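Local coordinates for protein 3-carboxy-cis,cis-muconate cycloisomerase (Acinetobacter calcoaceticus, PDB 1Q5N) that belongs to the largely helical lyase family that also includes adenylosuccinate lyase, and assembles as four copies of one elongated chain, at residues 106-111 / 194-199; 267-272 / 350-355; 371-376 / 432-437. One frame throughout, in Å; residues are numbered along the deposited sequence.

Interaction 1: residues 106-111 / 194-199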
loop_
_atom_site.group_PDB
_atom_site.type_symbol
_atom_site.label_atom_id
_atom_site.label_comp_id
_atom_site.label_asym_id
_atom_site.label_seq_id
_atom_site.Cartn_x
_atom_site.Cartn_y
_atom_site.Cartn_z
ATOM N N TRP A 106 30.345 19.764 -16.300
ATOM C CA TRP A 106 30.142 20.312 -17.640
ATOM C C TRP A 106 29.066 19.588 -18.423
ATOM O O TRP A 106 29.225 18.419 -18.729
ATOM C CB TRP A 106 31.457 20.254 -18.452
ATOM C CG TRP A 106 31.276 20.803 -19.827
ATOM C CD1 TRP A 106 31.459 20.143 -21.017
ATOM C CD2 TRP A 106 30.727 22.081 -20.159
ATOM N NE1 TRP A 106 31.047 20.934 -22.068
ATOM C CE2 TRP A 106 30.591 22.130 -21.571
ATOM C CE3 TRP A 106 30.325 23.196 -19.394
ATOM C CZ2 TRP A 106 30.061 23.252 -22.246
ATOM C CZ3 TRP A 106 29.790 24.325 -20.056
ATOM C CH2 TRP A 106 29.666 24.340 -21.477
ATOM N N GLY A 107 27.985 20.280 -18.763
ATOM C CA GLY A 107 26.922 19.645 -19.541
ATOM C C GLY A 107 25.891 18.720 -18.856
ATOM O O GLY A 107 24.920 18.319 -19.477
ATOM N N ALA A 108 26.076 18.382 -17.586
ATOM C CA ALA A 108 25.141 17.508 -16.900
ATOM C C ALA A 108 24.075 18.292 -16.162
ATOM O O ALA A 108 24.192 19.514 -15.957
ATOM C CB ALA A 108 25.882 16.631 -15.911
ATOM N N THR A 109 23.007 17.596 -15.784
ATOM C CA THR A 109 21.982 18.268 -14.999
ATOM C C THR A 109 21.978 17.479 -13.687
ATOM O O THR A 109 22.551 16.382 -13.633
ATOM C CB THR A 109 20.617 18.189 -15.647
ATOM O OG1 THR A 109 19.714 18.896 -14.812
ATOM C CG2 THR A 109 20.125 16.752 -15.731
ATOM N N SER A 110 21.348 18.027 -12.648
ATOM C CA SER A 110 21.286 17.371 -11.326
ATOM C C SER A 110 20.871 15.909 -11.337
ATOM O O SER A 110 21.505 15.067 -10.687
ATOM C CB SER A 110 20.314 18.095 -10.415
ATOM O OG SER A 110 20.746 19.419 -10.248
ATOM N N GLN A 111 19.797 15.613 -12.064
ATOM C CA GLN A 111 19.303 14.251 -12.110
ATOM C C GLN A 111 20.328 13.250 -12.740
ATOM O O GLN A 111 20.326 12.066 -12.388
ATOM C CB GLN A 111 17.921 14.201 -12.826
ATOM C CG GLN A 111 17.314 12.795 -12.763
ATOM C CD GLN A 111 15.841 12.694 -13.144
ATOM O OE1 GLN A 111 15.210 13.690 -13.585
ATOM N NE2 GLN A 111 15.277 11.460 -13.005
ATOM N N ALA A 194 23.944 3.840 -17.101
ATOM C CA ALA A 194 24.282 5.209 -16.705
ATOM C C ALA A 194 23.152 6.198 -17.026
ATOM O O ALA A 194 22.269 5.901 -17.822
ATOM C CB ALA A 194 25.562 5.656 -17.433
ATOM N N GLN A 195 23.174 7.361 -16.394
ATOM C CA GLN A 195 22.179 8.389 -16.726
ATOM C C GLN A 195 22.940 9.668 -17.110
ATOM O O GLN A 195 23.657 10.243 -16.273
ATOM C CB GLN A 195 21.269 8.747 -15.522
ATOM C CG GLN A 195 20.185 9.771 -15.862
ATOM C CD GLN A 195 18.942 9.148 -16.551
ATOM O OE1 GLN A 195 18.903 8.968 -17.770
ATOM N NE2 GLN A 195 17.923 8.820 -15.751
ATOM N N LEU A 196 22.824 10.102 -18.353
ATOM C CA LEU A 196 23.461 11.379 -18.736
ATOM C C LEU A 196 22.657 11.962 -19.910
ATOM O O LEU A 196 22.765 11.512 -21.061
ATOM C CB LEU A 196 24.930 11.188 -19.129
ATOM C CG LEU A 196 25.629 12.512 -19.514
ATOM C CD1 LEU A 196 25.765 13.400 -18.290
ATOM C CD2 LEU A 196 27.027 12.238 -20.092
ATOM N N GLY A 197 21.844 12.962 -19.610
ATOM C CA GLY A 197 21.000 13.544 -20.637
ATOM C C GLY A 197 20.857 15.054 -20.514
ATOM O O GLY A 197 20.261 15.667 -21.370
ATOM N N GLY A 198 21.404 15.669 -19.475
ATOM C CA GLY A 198 21.248 17.108 -19.371
ATOM C C GLY A 198 19.832 17.546 -19.014
ATOM O O GLY A 198 18.907 16.712 -18.898
ATOM N N ALA A 199 19.656 18.865 -18.883
ATOM C CA ALA A 199 18.400 19.469 -18.465
ATOM C C ALA A 199 17.099 18.798 -18.925
ATOM O O ALA A 199 16.284 18.430 -18.078
ATOM C CB ALA A 199 18.404 20.966 -18.832
#

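Interaction 2: residues 267-272 / 350-355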
loop_
_atom_site.group_PDB
_atom_site.type_symbol
_atom_site.label_atom_id
_atom_site.label_comp_id
_atom_site.label_asym_id
_atom_site.label_seq_id
_atom_site.Cartn_x
_atom_site.Cartn_y
_atom_site.Cartn_z
ATOM N N ALA A 267 7.341 -26.850 19.379
ATOM C CA ALA A 267 8.757 -26.977 19.675
ATOM C C ALA A 267 9.539 -27.938 18.812
ATOM O O ALA A 267 10.269 -28.759 19.347
ATOM C CB ALA A 267 8.899 -27.404 21.154
ATOM N N GLU A 268 9.410 -27.837 17.495
ATOM C CA GLU A 268 10.086 -28.749 16.591
ATOM C C GLU A 268 11.409 -28.214 16.025
ATOM O O GLU A 268 12.289 -28.975 15.646
ATOM C CB GLU A 268 9.138 -29.112 15.444
ATOM C CG GLU A 268 7.865 -29.832 15.875
ATOM C CD GLU A 268 6.926 -30.072 14.705
ATOM O OE1 GLU A 268 6.987 -29.319 13.707
ATOM O OE2 GLU A 268 6.118 -31.012 14.768
ATOM N N VAL A 269 11.532 -26.889 15.980
ATOM C CA VAL A 269 12.701 -26.246 15.415
ATOM C C VAL A 269 12.893 -24.968 16.179
ATOM O O VAL A 269 11.910 -24.326 16.552
ATOM C CB VAL A 269 12.466 -25.886 13.937
ATOM C CG1 VAL A 269 13.574 -25.057 13.472
ATOM C CG2 VAL A 269 12.380 -27.148 13.062
ATOM N N PHE A 270 14.147 -24.595 16.422
ATOM C CA PHE A 270 14.460 -23.375 17.163
ATOM C C PHE A 270 15.521 -22.519 16.522
ATOM O O PHE A 270 16.440 -23.004 15.862
ATOM C CB PHE A 270 14.954 -23.683 18.559
ATOM C CG PHE A 270 13.933 -24.321 19.414
ATOM C CD1 PHE A 270 13.712 -25.701 19.347
ATOM C CD2 PHE A 270 13.176 -23.556 20.295
ATOM C CE1 PHE A 270 12.728 -26.308 20.127
ATOM C CE2 PHE A 270 12.189 -24.155 21.079
ATOM C CZ PHE A 270 11.978 -25.538 20.997
ATOM N N GLU A 271 15.399 -21.227 16.766
ATOM C CA GLU A 271 16.367 -20.285 16.291
ATOM C C GLU A 271 17.621 -20.520 17.122
ATOM O O GLU A 271 17.531 -20.933 18.246
ATOM C CB GLU A 271 15.895 -18.853 16.549
ATOM C CG GLU A 271 15.011 -18.283 15.484
ATOM C CD GLU A 271 14.660 -16.800 15.704
ATOM O OE1 GLU A 271 15.387 -16.076 16.447
ATOM O OE2 GLU A 271 13.658 -16.348 15.100
ATOM N N PRO A 272 18.811 -20.270 16.542
ATOM C CA PRO A 272 20.035 -20.465 17.335
ATOM C C PRO A 272 20.004 -19.460 18.487
ATOM O O PRO A 272 19.489 -18.348 18.370
ATOM C CB PRO A 272 21.174 -20.202 16.330
ATOM C CG PRO A 272 20.468 -19.333 15.199
ATOM C CD PRO A 272 19.102 -19.926 15.130
ATOM N N LYS A 350 21.732 -21.590 9.207
ATOM C CA LYS A 350 22.985 -22.192 9.615
ATOM C C LYS A 350 22.984 -22.816 10.997
ATOM O O LYS A 350 23.536 -23.895 11.158
ATOM C CB LYS A 350 24.119 -21.179 9.575
ATOM C CG LYS A 350 24.649 -20.910 8.175
ATOM C CD LYS A 350 25.807 -19.913 8.220
ATOM C CE LYS A 350 26.457 -19.838 6.862
ATOM N NZ LYS A 350 27.548 -18.819 6.864
ATOM N N GLY A 351 22.377 -22.154 11.978
ATOM C CA GLY A 351 22.416 -22.689 13.332
ATOM C C GLY A 351 21.117 -23.242 13.879
ATOM O O GLY A 351 20.926 -23.365 15.084
ATOM N N MET A 352 20.217 -23.523 12.956
ATOM C CA MET A 352 18.901 -24.081 13.208
ATOM C C MET A 352 18.995 -25.347 14.099
ATOM O O MET A 352 19.733 -26.277 13.789
ATOM C CB MET A 352 18.346 -24.473 11.859
ATOM C CG MET A 352 16.939 -24.927 11.836
ATOM S SD MET A 352 16.573 -25.724 10.229
ATOM C CE MET A 352 17.528 -24.735 9.069
ATOM N N GLU A 353 18.213 -25.391 15.170
ATOM C CA GLU A 353 18.181 -26.528 16.089
ATOM C C GLU A 353 16.926 -27.397 15.795
ATOM O O GLU A 353 15.795 -26.945 15.962
ATOM C CB GLU A 353 18.090 -25.969 17.483
ATOM C CG GLU A 353 19.031 -26.449 18.477
ATOM C CD GLU A 353 18.805 -25.668 19.785
ATOM O OE1 GLU A 353 19.356 -24.520 19.885
ATOM O OE2 GLU A 353 18.051 -26.189 20.675
ATOM N N VAL A 354 17.112 -28.638 15.370
ATOM C CA VAL A 354 15.977 -29.499 15.051
ATOM C C VAL A 354 15.702 -30.422 16.237
ATOM O O VAL A 354 16.622 -31.029 16.754
ATOM C CB VAL A 354 16.293 -30.334 13.793
ATOM C CG1 VAL A 354 15.141 -31.314 13.461
ATOM C CG2 VAL A 354 16.565 -29.383 12.612
ATOM N N ASN A 355 14.457 -30.503 16.707
ATOM C CA ASN A 355 14.138 -31.386 17.849
ATOM C C ASN A 355 13.271 -32.544 17.324
ATOM O O ASN A 355 12.058 -32.452 17.257
ATOM C CB ASN A 355 13.402 -30.618 18.940
ATOM C CG ASN A 355 13.211 -31.452 20.210
ATOM O OD1 ASN A 355 12.903 -32.646 20.147
ATOM N ND2 ASN A 355 13.384 -30.821 21.369
#

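Interaction 3: residues 371-376 / 432-437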
loop_
_atom_site.group_PDB
_atom_site.type_symbol
_atom_site.label_atom_id
_atom_site.label_comp_id
_atom_site.label_asym_id
_atom_site.label_seq_id
_atom_site.Cartn_x
_atom_site.Cartn_y
_atom_site.Cartn_z
ATOM N N MET A 371 -3.285 -41.237 9.660
ATOM C CA MET A 371 -2.871 -42.332 8.778
ATOM C C MET A 371 -4.056 -43.039 8.147
ATOM O O MET A 371 -3.903 -44.027 7.432
ATOM C CB MET A 371 -2.010 -43.359 9.543
ATOM C CG MET A 371 -0.708 -42.774 10.114
ATOM S SD MET A 371 0.315 -42.127 8.733
ATOM C CE MET A 371 0.679 -43.598 7.860
ATOM N N ALA A 372 -5.247 -42.518 8.385
ATOM C CA ALA A 372 -6.453 -43.153 7.870
ATOM C C ALA A 372 -6.448 -43.372 6.371
ATOM O O ALA A 372 -6.856 -44.435 5.877
ATOM C CB ALA A 372 -7.680 -42.342 8.255
ATOM N N GLU A 373 -6.018 -42.378 5.620
ATOM C CA GLU A 373 -6.054 -42.584 4.188
ATOM C C GLU A 373 -4.959 -43.575 3.719
ATOM O O GLU A 373 -5.196 -44.335 2.793
ATOM C CB GLU A 373 -6.096 -41.232 3.451
ATOM C CG GLU A 373 -4.877 -40.737 2.810
ATOM C CD GLU A 373 -5.210 -39.600 1.843
ATOM O OE1 GLU A 373 -6.105 -38.796 2.203
ATOM O OE2 GLU A 373 -4.588 -39.491 0.759
ATOM N N ALA A 374 -3.823 -43.617 4.411
ATOM C CA ALA A 374 -2.780 -44.575 4.098
ATOM C C ALA A 374 -3.385 -46.012 4.307
ATOM O O ALA A 374 -3.204 -46.897 3.455
ATOM C CB ALA A 374 -1.555 -44.360 5.036
ATOM N N VAL A 375 -4.112 -46.235 5.411
ATOM C CA VAL A 375 -4.721 -47.555 5.663
ATOM C C VAL A 375 -5.728 -47.921 4.563
ATOM O O VAL A 375 -5.831 -49.065 4.117
ATOM C CB VAL A 375 -5.464 -47.598 7.029
ATOM C CG1 VAL A 375 -6.135 -48.959 7.212
ATOM C CG2 VAL A 375 -4.481 -47.320 8.169
ATOM N N MET A 376 -6.470 -46.923 4.128
ATOM C CA MET A 376 -7.441 -47.115 3.094
ATOM C C MET A 376 -6.799 -47.510 1.733
ATOM O O MET A 376 -7.349 -48.348 1.014
ATOM C CB MET A 376 -8.246 -45.838 2.992
ATOM C CG MET A 376 -9.601 -46.031 2.422
ATOM S SD MET A 376 -9.717 -44.837 1.138
ATOM C CE MET A 376 -8.952 -45.826 -0.253
ATOM N N GLU A 432 6.652 -42.705 7.645
ATOM C CA GLU A 432 7.590 -42.878 6.521
ATOM C C GLU A 432 7.003 -43.661 5.374
ATOM O O GLU A 432 7.483 -43.568 4.251
ATOM C CB GLU A 432 8.835 -43.678 6.923
ATOM C CG GLU A 432 9.621 -43.076 8.036
ATOM C CD GLU A 432 9.264 -43.641 9.396
ATOM O OE1 GLU A 432 8.064 -43.889 9.682
ATOM O OE2 GLU A 432 10.219 -43.808 10.192
ATOM N N SER A 433 5.996 -44.465 5.630
ATOM C CA SER A 433 5.501 -45.244 4.521
ATOM C C SER A 433 4.478 -44.468 3.653
ATOM O O SER A 433 3.923 -45.008 2.670
ATOM C CB SER A 433 4.864 -46.501 5.074
ATOM O OG SER A 433 3.584 -46.147 5.591
ATOM N N TYR A 434 4.212 -43.202 4.003
ATOM C CA TYR A 434 3.240 -42.451 3.222
ATOM C C TYR A 434 3.745 -41.055 2.839
ATOM O O TYR A 434 3.101 -40.048 3.158
ATOM C CB TYR A 434 1.931 -42.357 4.023
ATOM C CG TYR A 434 0.753 -42.116 3.137
ATOM C CD1 TYR A 434 0.470 -43.002 2.115
ATOM C CD2 TYR A 434 -0.112 -41.049 3.357
ATOM C CE1 TYR A 434 -0.637 -42.853 1.341
ATOM C CE2 TYR A 434 -1.225 -40.886 2.594
ATOM C CZ TYR A 434 -1.487 -41.799 1.580
ATOM O OH TYR A 434 -2.588 -41.683 0.772
ATOM N N LEU A 435 4.900 -41.018 2.180
ATOM C CA LEU A 435 5.548 -39.782 1.786
ATOM C C LEU A 435 5.508 -39.512 0.282
ATOM O O LEU A 435 6.104 -38.563 -0.186
ATOM C CB LEU A 435 6.984 -39.801 2.289
ATOM C CG LEU A 435 7.143 -39.806 3.810
ATOM C CD1 LEU A 435 8.622 -40.097 4.180
ATOM C CD2 LEU A 435 6.724 -38.446 4.401
ATOM N N GLY A 436 4.795 -40.350 -0.464
ATOM C CA GLY A 436 4.670 -40.172 -1.902
ATOM C C GLY A 436 5.985 -39.921 -2.628
ATOM O O GLY A 436 6.965 -40.631 -2.402
ATOM N N ASN A 437 6.046 -38.912 -3.493
ATOM C CA ASN A 437 7.293 -38.693 -4.204
ATOM C C ASN A 437 8.142 -37.581 -3.599
ATOM O O ASN A 437 8.852 -36.886 -4.318
ATOM C CB ASN A 437 7.027 -38.400 -5.690
ATOM C CG ASN A 437 6.631 -36.934 -5.938
ATOM O OD1 ASN A 437 6.049 -36.262 -5.067
ATOM N ND2 ASN A 437 6.922 -36.449 -7.135
#

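Interaction 1: residues 106-111 / 194-199
With its hydroxyl OG1 anti to the backbone N (chi1 -179°), Thr109 has CG2 held between N and the carbonyl carbon, and both CB and this methyl lie against the peptide that joins Gly198 to Ala199. This is a loop-to-loop contact at the start of the long helix 110-146 of the lyase fold. The run from Gly107 to Ser110 resembles a conserved segment of the fumarase/aspartase superfamily that lies near the active site in relatives, consistent with a similar place here. Thr109 CG2 comes within 3.4 Å of Gly198 C, and Thr109 CB lies equally close to Ala199 N, at 3.4 Å. A beta-branched residue suits the place, because CG2 lies on the Gly198 carbonyl group while OG1 runs past Ala199, nearest its CA.

Gly198 has a positive phi of 72°, a conformation that glycine adopts easily, and its CA packs 3.9 Å from Gly107 O. Gly107 is itself at positive phi (79°), where a CB would be jammed against the carbonyl O of Trp106.

No hydrogen bond runs directly between the two segments; acidic residues of the first helical turns connect them instead. Asp112 accepts the backbone N-H of Thr109, at the N-cap position, and also those of Gly197 and Gly198. One turn further on, Asp115 OD2 receives the amide nitrogens of both Gln111 and Gln195, while Gln111 OE1 takes a bond from Arg319 and Gln195 OE1 one from Trp230 N.

At the other end, Leu196 reaches in with one branch: its CD1 sits 4.0 Å from Ala108 CB.

Interaction 2: residues 267-272 / 350-355
A short antiparallel ladder, pairing Val269 with Val354 and Phe270 with Glu353, ties the chain beyond helix 235-261 to the chain that follows helix 323-351. Phe270 and Glu353 form the hydrogen-bonded pair: Phe270 N donates a hydrogen bond to Glu353 O (2.9 Å), and Glu353 N returns one to Phe270 O (3.1 Å). Glu353 O also receives a CH contact from Val269 CA, at 3.2 Å, and lies at the edge of the Phe270 ring, near its plane.

Within this helical enzyme the pair makes a two-stranded sheet, prolonged by Asn355 N bonding to Glu268 O (2.9 Å). Asn355 occupies the N-cap position of helix 356-364, where its OD1 takes Asn358 N, a task its short amide suits.

On the valine face, CG1 of Val269, anti to the backbone N (chi1 171°), meets Met352 CG at 3.7 Å, and Met359 adds further apolar cover. On the Phe270 face, Phe270 CB lies 4.0 Å from Glu353 CB, while the carboxylate of Glu353 pairs with Arg287. Past the strands, the rigid ring of Pro272 rests on the Gly351 carbonyl, its CB 3.4 Å from Gly351 O.

Interaction 3: residues 371-376 / 432-437
Ala374, in the first turns of helix 372-383, faces Tyr434, next to the 3-10 turn at Glu432 and Ser433; their CA atoms are 6.4 Å apart. Val375 N bonds to Met371 O (3.0 Å) in the first helical turn. Ala374 points its CB at the tyrosine, and Met371 and Glu373 bring their ends in.

Tyr434 carries most of the contact. Its CG stands anti to the backbone N (chi1 -157°), which sends the ring toward the helix so that Ala374 CB lies over one face, 3.8 Å from the ring centroid and 13° off the normal: a CH-pi contact. The small alanine lets the flat ring come this near the helix. At the far end of the ring Tyr434 OH donates to Glu373 OE2 (3.0 Å), which lies in the ring plane at its edge and accepts with its anti lone pair; carboxylate and ring planes are 67° apart. This bond uses the phenol's one hydrogen. Near the root of the side chain, the flexible Met371 folds its CE to within 4.2 Å of Tyr434 CB.

Ser205 and Ala204 of the second subunit pack on Glu373 and Tyr434 respectively. Tyrosine, glutamate and alanine thus join two parts, some 55 residues apart in sequence, of the helical C-terminal region of the adenylosuccinate lyase type.

How the interactions relate
From the N terminus the three contacts close in series, none nested in or crossing another. Interaction 1 closes a loop of 82 residues, mostly helix, by returning the chain after helix 166-191 to the start of helix 110-146. Interaction 2 spans 77 residues, joining the chain after helix 235-261 to that after helix 323-351. Interaction 3 closes last, over 55 residues in the C-terminal region, joining the start of helix 372-383 to the loop before helix 438-447. Interactions 1 and 3 lie on opposite sides of the chain's centre, their own centres 66 Å apart, yet both touch the second subunit. Interaction 2 meets no other chain and lies on the same side as interaction 3, with nearest atoms about 13 Å apart.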